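Local coordinates for protein enoyl-CoA hydratase (Mycobacterium avium subsp. paratuberculosis, PDB 4LK5) that probably hydrates the double bond of enoyl-CoA thioesters, as a trimeric member of the enoyl-CoA hydratase/isomerase family, at residues C[117-122]-C[256-261]; C[148-153]-C[178-183]; C[187-192]-C[206-211]. All blocks are in the same frame, centred on the assembly; numbering follows the deposited sequence.

Interaction 1 (C[117-122]-C[256-261]); sequences EINRLV and PALQRE
Asn119 and Leu258 are where the helical segments 117-122 and 256-261 come closest, with their CA atoms 6.3 Å apart. Both side chains start toward the opposite helix. They then slide past each other in opposite directions rather than meeting end to end. The Asn119 amide lies alongside Leu258 and uses both of its branches. Its ND2 donates to the backbone O of Leu258 at 3.2 Å. This bond is weak, because the N-H...O angle is bent to 129°. On the other branch, OD1 of Asn119 sits 3.2 Å from the methyl CD2 of Leu258, a tight polar-to-apolar contact. The amide CG is 3.7 Å from that same CD2. In Asn119 the CG stands opposite the carbonyl carbon (chi1 -69°), which brings the amide to the flank of Leu258. One turn on, CG1 of Val122 meets CD2 of Leu258 at 4.3 Å, so this methyl is touched by both residues. All three residues are buried, and the contact mixes a weak polar bond with methyl packing. On another side of helix 113-127, Arg120 pairs with Asp69 and Glu72 of helix 61-76, while Ile118 and Leu121 pack on helix 143-150. From helix 254-269, Glu261 bonds to Gly176 N and probably to Ser178 OG, so this helix is also joined to the start of helix 177-185.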
ATOM      1  N   GLU C 117     -24.825 -11.180   2.783  1.00 37.37           N
ATOM      2  CA  GLU C 117     -25.273 -10.499   1.606  1.00 41.11           C
ATOM      3  C   GLU C 117     -24.368  -9.318   1.301  1.00 41.20           C
ATOM      4  O   GLU C 117     -24.159  -8.990   0.112  1.00 34.53           O
ATOM      5  CB  GLU C 117     -26.724 -10.038   1.765  1.00 43.88           C
ATOM      6  CG  GLU C 117     -27.719 -11.177   1.853  1.00 48.85           C
ATOM      7  CD  GLU C 117     -27.930 -11.857   0.524  1.00 55.98           C
ATOM      8  OE1 GLU C 117     -28.736 -11.328  -0.277  1.00 67.19           O
ATOM      9  OE2 GLU C 117     -27.303 -12.917   0.279  1.00 54.99           O
ATOM     10  N   ILE C 118     -23.863  -8.670   2.364  1.00 40.86           N
ATOM     11  CA  ILE C 118     -22.804  -7.678   2.214  1.00 39.82           C
ATOM     12  C   ILE C 118     -21.706  -8.352   1.409  1.00 40.50           C
ATOM     13  O   ILE C 118     -21.195  -7.795   0.423  1.00 37.53           O
ATOM     14  CB  ILE C 118     -22.131  -7.289   3.529  1.00 45.01           C
ATOM     15  CG1 ILE C 118     -23.083  -6.646   4.528  1.00 47.91           C
ATOM     16  CG2 ILE C 118     -20.965  -6.343   3.262  1.00 46.88           C
ATOM     17  CD1 ILE C 118     -23.828  -5.466   4.008  1.00 50.97           C
ATOM     18  N   ASN C 119     -21.342  -9.561   1.848  1.00 39.36           N
ATOM     19  CA  ASN C 119     -20.244 -10.288   1.227  1.00 39.75           C
ATOM     20  C   ASN C 119     -20.575 -10.572  -0.230  1.00 40.09           C
ATOM     21  O   ASN C 119     -19.758 -10.322  -1.102  1.00 42.56           O
ATOM     22  CB  ASN C 119     -19.884 -11.553   2.032  1.00 35.94           C
ATOM     23  CG  ASN C 119     -19.238 -11.224   3.389  1.00 36.91           C
ATOM     24  OD1 ASN C 119     -19.004 -10.056   3.721  1.00 37.47           O
ATOM     25  ND2 ASN C 119     -18.945 -12.246   4.173  1.00 33.99           N
ATOM     26  N   ARG C 120     -21.785 -11.045  -0.496  1.00 40.88           N
ATOM     27  CA  ARG C 120     -22.230 -11.268  -1.867  1.00 42.46           C
ATOM     28  C   ARG C 120     -22.060 -10.011  -2.681  1.00 35.56           C
ATOM     29  O   ARG C 120     -21.541 -10.047  -3.773  1.00 37.61           O
ATOM     30  CB  ARG C 120     -23.718 -11.653  -1.930  1.00 46.30           C
ATOM     31  CG  ARG C 120     -24.037 -13.093  -2.271  1.00 47.40           C
ATOM     32  CD  ARG C 120     -25.558 -13.340  -2.256  1.00 47.18           C
ATOM     33  NE  ARG C 120     -26.062 -13.058  -3.581  1.00 48.63           N
ATOM     34  CZ  ARG C 120     -27.085 -12.272  -3.905  1.00 45.60           C
ATOM     35  NH1 ARG C 120     -27.878 -11.662  -2.994  1.00 39.85           N
ATOM     36  NH2 ARG C 120     -27.321 -12.141  -5.206  1.00 47.06           N
ATOM     37  N   LEU C 121     -22.543  -8.901  -2.157  1.00 34.69           N
ATOM     38  CA  LEU C 121     -22.466  -7.633  -2.876  1.00 37.68           C
ATOM     39  C   LEU C 121     -21.006  -7.328  -3.246  1.00 37.83           C
ATOM     40  O   LEU C 121     -20.668  -7.184  -4.432  1.00 37.66           O
ATOM     41  CB  LEU C 121     -23.069  -6.513  -2.036  1.00 41.69           C
ATOM     42  CG  LEU C 121     -22.753  -5.048  -2.364  1.00 43.19           C
ATOM     43  CD1 LEU C 121     -22.672  -4.780  -3.840  1.00 44.73           C
ATOM     44  CD2 LEU C 121     -23.827  -4.184  -1.726  1.00 46.89           C
ATOM     45  N   VAL C 122     -20.155  -7.301  -2.225  1.00 33.83           N
ATOM     46  CA  VAL C 122     -18.751  -6.986  -2.398  1.00 34.79           C
ATOM     47  C   VAL C 122     -18.068  -7.887  -3.424  1.00 33.01           C
ATOM     48  O   VAL C 122     -17.376  -7.390  -4.337  1.00 31.17           O
ATOM     49  CB  VAL C 122     -18.033  -6.966  -1.025  1.00 33.80           C
ATOM     50  CG1 VAL C 122     -16.568  -7.082  -1.195  1.00 32.71           C
ATOM     51  CG2 VAL C 122     -18.352  -5.669  -0.309  1.00 34.61           C
ATOM     52  N   PRO C 256     -10.591 -14.351   2.262  1.00 34.38           N
ATOM     53  CA  PRO C 256     -10.297 -14.634   3.652  1.00 31.03           C
ATOM     54  C   PRO C 256     -10.807 -13.530   4.578  1.00 31.40           C
ATOM     55  O   PRO C 256     -11.352 -13.808   5.644  1.00 32.94           O
ATOM     56  CB  PRO C 256      -8.777 -14.688   3.681  1.00 31.87           C
ATOM     57  CG  PRO C 256      -8.352 -15.025   2.276  1.00 33.35           C
ATOM     58  CD  PRO C 256      -9.400 -14.460   1.385  1.00 34.57           C
ATOM     59  N   ALA C 257     -10.653 -12.284   4.173  1.00 27.69           N
ATOM     60  CA  ALA C 257     -11.174 -11.207   4.973  1.00 27.68           C
ATOM     61  C   ALA C 257     -12.663 -11.355   5.169  1.00 30.52           C
ATOM     62  O   ALA C 257     -13.132 -11.249   6.303  1.00 33.39           O
ATOM     63  CB  ALA C 257     -10.860  -9.855   4.350  1.00 26.76           C
ATOM     64  N   LEU C 258     -13.405 -11.607   4.087  1.00 31.64           N
ATOM     65  CA  LEU C 258     -14.856 -11.685   4.168  1.00 33.53           C
ATOM     66  C   LEU C 258     -15.293 -12.784   5.096  1.00 36.69           C
ATOM     67  O   LEU C 258     -16.269 -12.637   5.811  1.00 39.95           O
ATOM     68  CB  LEU C 258     -15.489 -11.912   2.814  1.00 32.73           C
ATOM     69  CG  LEU C 258     -15.327 -10.705   1.914  1.00 32.78           C
ATOM     70  CD1 LEU C 258     -15.665 -11.110   0.480  1.00 33.12           C
ATOM     71  CD2 LEU C 258     -16.124  -9.506   2.378  1.00 30.85           C
ATOM     72  N   GLN C 259     -14.548 -13.869   5.105  1.00 37.98           N
ATOM     73  CA  GLN C 259     -14.834 -14.971   5.992  1.00 39.20           C
ATOM     74  C   GLN C 259     -14.615 -14.544   7.429  1.00 39.57           C
ATOM     75  O   GLN C 259     -15.477 -14.779   8.280  1.00 41.49           O
ATOM     76  CB  GLN C 259     -13.918 -16.151   5.641  1.00 41.07           C
ATOM     77  CG  GLN C 259     -14.198 -17.415   6.431  1.00 45.00           C
ATOM     78  CD  GLN C 259     -15.671 -17.863   6.350  1.00 47.79           C
ATOM     79  OE1 GLN C 259     -16.149 -18.243   5.275  1.00 43.37           O
ATOM     80  NE2 GLN C 259     -16.392 -17.816   7.494  1.00 43.08           N
ATOM     81  N   ARG C 260     -13.472 -13.902   7.709  1.00 37.94           N
ATOM     82  CA  ARG C 260     -13.119 -13.543   9.089  1.00 36.08           C
ATOM     83  C   ARG C 260     -14.124 -12.592   9.628  1.00 34.77           C
ATOM     84  O   ARG C 260     -14.425 -12.637  10.786  1.00 33.60           O
ATOM     85  CB  ARG C 260     -11.812 -12.795   9.205  1.00 42.78           C
ATOM     86  CG  ARG C 260     -10.560 -13.617   9.162  1.00 47.28           C
ATOM     87  CD  ARG C 260      -9.363 -12.713   8.943  1.00 46.24           C
ATOM     88  NE  ARG C 260      -8.397 -13.478   8.182  1.00 52.08           N
ATOM     89  CZ  ARG C 260      -7.841 -13.142   7.021  1.00 48.21           C
ATOM     90  NH1 ARG C 260      -8.053 -11.969   6.394  1.00 45.47           N
ATOM     91  NH2 ARG C 260      -7.010 -14.019   6.503  1.00 50.54           N
ATOM     92  N   GLU C 261     -14.567 -11.679   8.772  1.00 37.65           N
ATOM     93  CA  GLU C 261     -15.493 -10.608   9.128  1.00 39.08           C
ATOM     94  C   GLU C 261     -16.851 -11.199   9.510  1.00 37.87           C
ATOM     95  O   GLU C 261     -17.410 -10.809  10.533  1.00 36.78           O
ATOM     96  CB  GLU C 261     -15.599  -9.570   7.972  1.00 39.97           C
ATOM     97  CG  GLU C 261     -14.306  -8.745   7.804  1.00 40.43           C
ATOM     98  CD  GLU C 261     -14.192  -7.849   6.543  1.00 41.69           C
ATOM     99  OE1 GLU C 261     -15.160  -7.734   5.722  1.00 38.53           O
ATOM    100  OE2 GLU C 261     -13.092  -7.232   6.397  1.00 38.27           O
TER

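Interaction 2 (C[148-153]-C[178-183]); sequences ALACDV and SALVAA
Leu180 packs against Leu149 and Ala150, where the end of helix 143-150 meets helix 177-185. The CA atoms of Leu149 and Leu180 are 6.2 Å apart. At its base, CB of Leu180 faces CB of Leu149 at 4.3 Å. The CG that follows lies opposite the carbonyl carbon (chi1 -68°), and its two methyls spread over Leu149 and Ala150. CD1 touches CB of Ala150 at 4.0 Å. CD2 rests near the carbonyl O of Leu149 at 3.9 Å. Both methyls of Leu180, CD1 and CD2, also lie 4.1 Å from CA of Ala150. Next to this, CD1 of Leu149 meets CG2 of Val181 at 3.7 Å. No direct hydrogen bond joins the segments. Instead a water bridges two main-chain carbonyls, donating to Leu149 O at 3.1 Å and to Leu180 O at 2.8 Å. It thus supplies a polar link beside an apolar contact. Past Ala150 the chain turns toward strand 153-157, and Cys151 O accepts a hydrogen bond from Arg187 of the third subunit. Val181 also packs on Ala190 and Met193 of helix 187-195. In crotonase relatives the start of the helix equivalent to 143-150 supplies one N-H of the oxyanion hole. This contact lies at the other end of that helix. The arrangement belongs to the crotonase fold, and here it packs the end of helix 143-150 on helix 177-185 before the chain enters strand 153-157.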
ATOM      1  N   ALA C 148     -17.912   1.532  -1.674  1.00 37.18           N
ATOM      2  CA  ALA C 148     -17.099   2.458  -2.462  1.00 38.88           C
ATOM      3  C   ALA C 148     -15.737   1.902  -2.758  1.00 40.28           C
ATOM      4  O   ALA C 148     -15.282   1.930  -3.911  1.00 45.70           O
ATOM      5  CB  ALA C 148     -16.925   3.779  -1.737  1.00 40.79           C
ATOM      6  N   LEU C 149     -15.080   1.379  -1.730  1.00 38.95           N
ATOM      7  CA  LEU C 149     -13.704   0.963  -1.896  1.00 38.32           C
ATOM      8  C   LEU C 149     -13.542  -0.333  -2.612  1.00 37.04           C
ATOM      9  O   LEU C 149     -12.448  -0.654  -3.052  1.00 43.72           O
ATOM     10  CB  LEU C 149     -12.957   0.955  -0.581  1.00 41.77           C
ATOM     11  CG  LEU C 149     -12.755   2.396  -0.115  1.00 43.93           C
ATOM     12  CD1 LEU C 149     -12.570   2.425   1.375  1.00 49.02           C
ATOM     13  CD2 LEU C 149     -11.546   2.992  -0.800  1.00 47.20           C
ATOM     14  N   ALA C 150     -14.625  -1.055  -2.795  1.00 34.66           N
ATOM     15  CA  ALA C 150     -14.592  -2.242  -3.622  1.00 34.06           C
ATOM     16  C   ALA C 150     -14.657  -1.858  -5.051  1.00 32.35           C
ATOM     17  O   ALA C 150     -14.324  -2.665  -5.907  1.00 33.16           O
ATOM     18  CB  ALA C 150     -15.763  -3.156  -3.300  1.00 36.65           C
ATOM     19  N   CYS C 151     -15.108  -0.640  -5.326  1.00 32.10           N
ATOM     20  CA  CYS C 151     -15.237  -0.208  -6.711  1.00 34.31           C
ATOM     21  C   CYS C 151     -13.852   0.028  -7.350  1.00 36.40           C
ATOM     22  O   CYS C 151     -12.812  -0.142  -6.698  1.00 34.86           O
ATOM     23  CB  CYS C 151     -16.150   1.002  -6.773  1.00 33.98           C
ATOM     24  SG  CYS C 151     -17.826   0.586  -6.182  1.00 36.89           S
ATOM     25  N   ASP C 152     -13.844   0.388  -8.627  1.00 36.10           N
ATOM     26  CA  ASP C 152     -12.604   0.565  -9.408  1.00 38.91           C
ATOM     27  C   ASP C 152     -12.177   2.023  -9.493  1.00 38.71           C
ATOM     28  O   ASP C 152     -10.989   2.377  -9.572  1.00 37.61           O
ATOM     29  CB  ASP C 152     -12.858   0.048 -10.811  1.00 40.51           C
ATOM     30  CG  ASP C 152     -13.315  -1.404 -10.805  1.00 45.87           C
ATOM     31  OD1 ASP C 152     -12.653  -2.250 -10.137  1.00 47.84           O
ATOM     32  OD2 ASP C 152     -14.349  -1.691 -11.430  1.00 44.75           O
ATOM     33  N   VAL C 153     -13.176   2.871  -9.489  1.00 36.69           N
ATOM     34  CA  VAL C 153     -12.971   4.278  -9.610  1.00 38.65           C
ATOM     35  C   VAL C 153     -13.841   4.899  -8.538  1.00 36.34           C
ATOM     36  O   VAL C 153     -15.005   4.530  -8.406  1.00 34.65           O
ATOM     37  CB  VAL C 153     -13.408   4.730 -11.025  1.00 38.41           C
ATOM     38  CG1 VAL C 153     -13.498   6.240 -11.105  1.00 39.63           C
ATOM     39  CG2 VAL C 153     -12.432   4.198 -12.046  1.00 36.09           C
ATOM     40  N   SER C 178     -11.408  -4.650   6.007  1.00 34.73           N
ATOM     41  CA  SER C 178     -10.101  -5.104   6.560  1.00 36.09           C
ATOM     42  C   SER C 178      -9.004  -5.395   5.488  1.00 36.60           C
ATOM     43  O   SER C 178      -7.804  -5.374   5.792  1.00 33.35           O
ATOM     44  CB  SER C 178     -10.269  -6.288   7.524  1.00 40.01           C
ATOM     45  OG  SER C 178     -10.775  -7.453   6.892  1.00 40.75           O
ATOM     46  N   ALA C 179      -9.417  -5.592   4.231  1.00 35.18           N
ATOM     47  CA  ALA C 179      -8.503  -5.781   3.105  1.00 31.45           C
ATOM     48  C   ALA C 179      -8.533  -4.571   2.192  1.00 32.21           C
ATOM     49  O   ALA C 179      -7.476  -4.066   1.767  1.00 34.74           O
ATOM     50  CB  ALA C 179      -8.905  -7.014   2.331  1.00 29.82           C
ATOM     51  N   LEU C 180      -9.736  -4.078   1.909  1.00 32.67           N
ATOM     52  CA  LEU C 180      -9.926  -3.034   0.883  1.00 33.21           C
ATOM     53  C   LEU C 180      -9.332  -1.658   1.213  1.00 31.02           C
ATOM     54  O   LEU C 180      -8.731  -1.020   0.362  1.00 31.40           O
ATOM     55  CB  LEU C 180     -11.400  -2.860   0.568  1.00 32.16           C
ATOM     56  CG  LEU C 180     -12.011  -4.071  -0.141  1.00 34.05           C
ATOM     57  CD1 LEU C 180     -13.518  -4.038  -0.113  1.00 33.50           C
ATOM     58  CD2 LEU C 180     -11.572  -4.110  -1.579  1.00 34.82           C
ATOM     59  N   VAL C 181      -9.524  -1.178   2.421  1.00 25.60           N
ATOM     60  CA  VAL C 181      -8.889   0.063   2.769  1.00 27.19           C
ATOM     61  C   VAL C 181      -7.325   0.027   2.696  1.00 27.27           C
ATOM     62  O   VAL C 181      -6.700   0.885   2.052  1.00 25.10           O
ATOM     63  CB  VAL C 181      -9.347   0.508   4.146  1.00 28.49           C
ATOM     64  CG1 VAL C 181      -8.756   1.854   4.492  1.00 28.53           C
ATOM     65  CG2 VAL C 181     -10.866   0.585   4.162  1.00 30.27           C
ATOM     66  N   ALA C 182      -6.703  -0.964   3.308  1.00 26.47           N
ATOM     67  CA  ALA C 182      -5.236  -1.098   3.288  1.00 27.86           C
ATOM     68  C   ALA C 182      -4.705  -1.279   1.879  1.00 29.34           C
ATOM     69  O   ALA C 182      -3.631  -0.794   1.554  1.00 36.03           O
ATOM     70  CB  ALA C 182      -4.809  -2.282   4.123  1.00 28.35           C
ATOM     71  N   ALA C 183      -5.461  -1.976   1.044  1.00 28.94           N
ATOM     72  CA  ALA C 183      -5.061  -2.202  -0.318  1.00 29.04           C
ATOM     73  C   ALA C 183      -4.863  -0.874  -1.069  1.00 32.90           C
ATOM     74  O   ALA C 183      -4.137  -0.820  -2.089  1.00 30.46           O
ATOM     75  CB  ALA C 183      -6.096  -3.057  -1.049  1.00 27.85           C
TER
HETATM   76  O   HOH W   1      -9.468  -0.759  -2.369  1.00 32.37           O

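Interaction 3 (C[187-192]-C[206-211]); sequences RIRAMQ and LAWGLV
A cation-pi stack joins helix 187-195 to the end of helix 202-208, in the helical region that follows the core of the crotonase fold. Arg189 lays its guanidinium over one face of the Trp208 indole, with the planes 28° apart. Its CZ is 3.6 Å from the centroid of the five-membered ring. Nearer the backbone, CD of Arg189 makes a CH-pi contact with the same ring, 3.8 Å from that centroid. The arginine is extended from CG to NE, which carries it across the indole. NE of Arg189 lies 3.3 Å from NE1 of Trp208, but both are donors and no bond forms. The end of Gln192 approaches the six-membered ring at its edge, with the amide plane turned 75° from the ring. Gly209, with positive phi, forms a Schellman motif just after Trp208. Arg189 NH2 also makes a weak hydrogen bond to Ala207 O of the second subunit. Stacking engages the guanidinium through its face, so the cation is probably steadied by the indole while its N-H groups remain suited to bonds such as this one between subunits.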
ATOM      1  N   ARG C 187      -1.334  -0.207   5.676  1.00 29.85           N
ATOM      2  CA  ARG C 187      -1.716  -0.695   6.965  1.00 30.79           C
ATOM      3  C   ARG C 187      -1.921   0.362   8.090  1.00 33.90           C
ATOM      4  O   ARG C 187      -2.911   0.285   8.826  1.00 33.56           O
ATOM      5  CB  ARG C 187      -0.649  -1.677   7.389  1.00 30.82           C
ATOM      6  CG  ARG C 187      -0.917  -2.283   8.730  1.00 32.37           C
ATOM      7  CD  ARG C 187       0.082  -3.356   9.060  1.00 32.56           C
ATOM      8  NE  ARG C 187      -0.189  -3.722  10.422  1.00 36.94           N
ATOM      9  CZ  ARG C 187       0.344  -3.126  11.473  1.00 36.57           C
ATOM     10  NH1 ARG C 187       1.241  -2.172  11.314  1.00 35.66           N
ATOM     11  NH2 ARG C 187      -0.002  -3.529  12.683  1.00 39.70           N
ATOM     12  N   ILE C 188      -1.003   1.322   8.247  1.00 31.69           N
ATOM     13  CA  ILE C 188      -1.087   2.270   9.370  1.00 30.00           C
ATOM     14  C   ILE C 188      -2.360   3.115   9.250  1.00 30.97           C
ATOM     15  O   ILE C 188      -3.107   3.316  10.240  1.00 30.22           O
ATOM     16  CB  ILE C 188       0.180   3.166   9.441  1.00 29.39           C
ATOM     17  CG1 ILE C 188       1.379   2.362   9.895  1.00 30.17           C
ATOM     18  CG2 ILE C 188       0.020   4.343  10.388  1.00 28.52           C
ATOM     19  CD1 ILE C 188       1.150   1.511  11.130  1.00 30.44           C
ATOM     20  N   ARG C 189      -2.612   3.587   8.034  1.00 30.00           N
ATOM     21  CA  ARG C 189      -3.826   4.322   7.744  1.00 31.44           C
ATOM     22  C   ARG C 189      -5.122   3.511   7.881  1.00 32.32           C
ATOM     23  O   ARG C 189      -6.129   4.033   8.365  1.00 29.27           O
ATOM     24  CB  ARG C 189      -3.714   4.951   6.356  1.00 33.68           C
ATOM     25  CG  ARG C 189      -2.871   6.231   6.431  1.00 36.20           C
ATOM     26  CD  ARG C 189      -2.590   6.790   5.073  1.00 39.18           C
ATOM     27  NE  ARG C 189      -2.099   8.156   5.153  1.00 47.20           N
ATOM     28  CZ  ARG C 189      -1.291   8.740   4.262  1.00 51.50           C
ATOM     29  NH1 ARG C 189      -0.834   8.054   3.201  1.00 52.25           N
ATOM     30  NH2 ARG C 189      -0.922  10.018   4.438  1.00 47.79           N
ATOM     31  N   ALA C 190      -5.109   2.239   7.481  1.00 30.86           N
ATOM     32  CA  ALA C 190      -6.311   1.432   7.617  1.00 31.29           C
ATOM     33  C   ALA C 190      -6.684   1.340   9.096  1.00 31.38           C
ATOM     34  O   ALA C 190      -7.824   1.560   9.486  1.00 26.52           O
ATOM     35  CB  ALA C 190      -6.092   0.062   7.070  1.00 30.70           C
HETATM   36  N   MSE C 191      -5.664   1.050   9.887  1.00 32.48           N
HETATM   37  CA  MSE C 191      -5.770   0.804  11.304  1.00 33.62           C
HETATM   38  C   MSE C 191      -6.235   2.076  11.989  1.00 34.00           C
HETATM   39  O   MSE C 191      -7.043   2.052  12.887  1.00 34.07           O
HETATM   40  CB  MSE C 191      -4.384   0.304  11.671  1.00 34.71           C
HETATM   41  CG  MSE C 191      -4.340  -0.352  13.035  1.00 41.46           C
HETATM   42 SE   MSE C 191      -5.210  -2.115  13.084  1.00 41.80          SE
HETATM   43  CE  MSE C 191      -3.691  -3.218  12.508  1.00 39.82           C
ATOM     44  N   GLN C 192      -5.792   3.214  11.510  1.00 33.83           N
ATOM     45  CA  GLN C 192      -6.239   4.478  12.049  1.00 34.76           C
ATOM     46  C   GLN C 192      -7.721   4.704  11.779  1.00 36.53           C
ATOM     47  O   GLN C 192      -8.465   5.125  12.669  1.00 38.87           O
ATOM     48  CB  GLN C 192      -5.444   5.572  11.353  1.00 39.11           C
ATOM     49  CG  GLN C 192      -5.812   7.003  11.648  1.00 37.99           C
ATOM     50  CD  GLN C 192      -4.925   7.960  10.882  1.00 41.93           C
ATOM     51  OE1 GLN C 192      -3.798   7.635  10.484  1.00 47.46           O
ATOM     52  NE2 GLN C 192      -5.425   9.148  10.668  1.00 42.71           N
ATOM     53  N   LEU C 206      -8.044  11.961  -1.173  1.00 35.21           N
ATOM     54  CA  LEU C 206      -7.258  11.979  -2.414  1.00 38.35           C
ATOM     55  C   LEU C 206      -5.752  11.852  -2.118  1.00 39.79           C
ATOM     56  O   LEU C 206      -5.067  11.050  -2.730  1.00 38.74           O
ATOM     57  CB  LEU C 206      -7.525  13.268  -3.195  1.00 41.34           C
ATOM     58  CG  LEU C 206      -6.952  13.419  -4.637  1.00 43.72           C
ATOM     59  CD1 LEU C 206      -7.384  12.292  -5.555  1.00 42.93           C
ATOM     60  CD2 LEU C 206      -7.354  14.764  -5.238  1.00 39.76           C
ATOM     61  N   ALA C 207      -5.259  12.628  -1.156  1.00 40.18           N
ATOM     62  CA  ALA C 207      -3.836  12.647  -0.823  1.00 41.54           C
ATOM     63  C   ALA C 207      -3.377  11.292  -0.352  1.00 43.23           C
ATOM     64  O   ALA C 207      -2.263  10.883  -0.646  1.00 47.76           O
ATOM     65  CB  ALA C 207      -3.556  13.689   0.257  1.00 41.50           C
ATOM     66  N   TRP C 208      -4.236  10.605   0.399  1.00 43.59           N
ATOM     67  CA  TRP C 208      -3.945   9.265   0.918  1.00 38.54           C
ATOM     68  C   TRP C 208      -3.909   8.152  -0.137  1.00 35.84           C
ATOM     69  O   TRP C 208      -3.432   7.059   0.147  1.00 31.63           O
ATOM     70  CB  TRP C 208      -5.018   8.873   1.931  1.00 40.58           C
ATOM     71  CG  TRP C 208      -4.839   9.452   3.316  1.00 41.57           C
ATOM     72  CD1 TRP C 208      -4.081  10.546   3.676  1.00 39.18           C
ATOM     73  CD2 TRP C 208      -5.471   8.988   4.516  1.00 38.68           C
ATOM     74  NE1 TRP C 208      -4.179  10.760   5.025  1.00 37.08           N
ATOM     75  CE2 TRP C 208      -5.035   9.836   5.568  1.00 39.93           C
ATOM     76  CE3 TRP C 208      -6.356   7.933   4.807  1.00 35.25           C
ATOM     77  CZ2 TRP C 208      -5.449   9.654   6.898  1.00 39.57           C
ATOM     78  CZ3 TRP C 208      -6.767   7.749   6.101  1.00 35.72           C
ATOM     79  CH2 TRP C 208      -6.302   8.600   7.148  1.00 41.55           C
ATOM     80  N   GLY C 209      -4.458   8.406  -1.319  1.00 35.24           N
ATOM     81  CA  GLY C 209      -4.698   7.354  -2.324  1.00 33.33           C
ATOM     82  C   GLY C 209      -5.999   6.586  -2.161  1.00 33.32           C
ATOM     83  O   GLY C 209      -6.136   5.488  -2.688  1.00 34.53           O
ATOM     84  N   LEU C 210      -6.967   7.149  -1.443  1.00 31.77           N
ATOM     85  CA  LEU C 210      -8.206   6.429  -1.160  1.00 34.66           C
ATOM     86  C   LEU C 210      -9.236   6.620  -2.248  1.00 36.20           C
ATOM     87  O   LEU C 210     -10.142   5.798  -2.359  1.00 36.64           O
ATOM     88  CB  LEU C 210      -8.838   6.888   0.169  1.00 37.39           C
ATOM     89  CG  LEU C 210     -10.018   6.101   0.760  1.00 38.82           C
ATOM     90  CD1 LEU C 210      -9.556   4.730   1.179  1.00 38.74           C
ATOM     91  CD2 LEU C 210     -10.623   6.785   1.982  1.00 43.81           C
ATOM     92  N   VAL C 211      -9.145   7.718  -3.017  1.00 38.40           N
ATOM     93  CA  VAL C 211     -10.101   7.970  -4.110  1.00 39.52           C
ATOM     94  C   VAL C 211      -9.435   8.481  -5.364  1.00 39.59           C
ATOM     95  O   VAL C 211      -8.304   8.946  -5.356  1.00 35.89           O
ATOM     96  CB  VAL C 211     -11.221   8.963  -3.733  1.00 41.17           C
ATOM     97  CG1 VAL C 211     -11.912   8.516  -2.450  1.00 43.06           C
ATOM     98  CG2 VAL C 211     -10.685  10.374  -3.576  1.00 41.74           C
TER

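From the N terminus, segment 117-122 opens the longest loop, which interaction 1 closes only at 256-261. Interactions 2 and 3 are both nested inside it. They follow in series: 148-153 meets 178-183, and then 187-192 meets 206-211. None of the loops cross. Interactions 1 and 2 touch where Ala257 meets Ser178 and Ala179. Interactions 2 and 3 touch through Leu149 and Leu210, and where Ala182 meets Ala190. Interactions 1 and 3 do not touch, their nearest atoms being about 10 Å apart. Helix 177-185 therefore lies between helix 254-269 and helix 187-195, and interactions 2 and 3 both reach the third subunit.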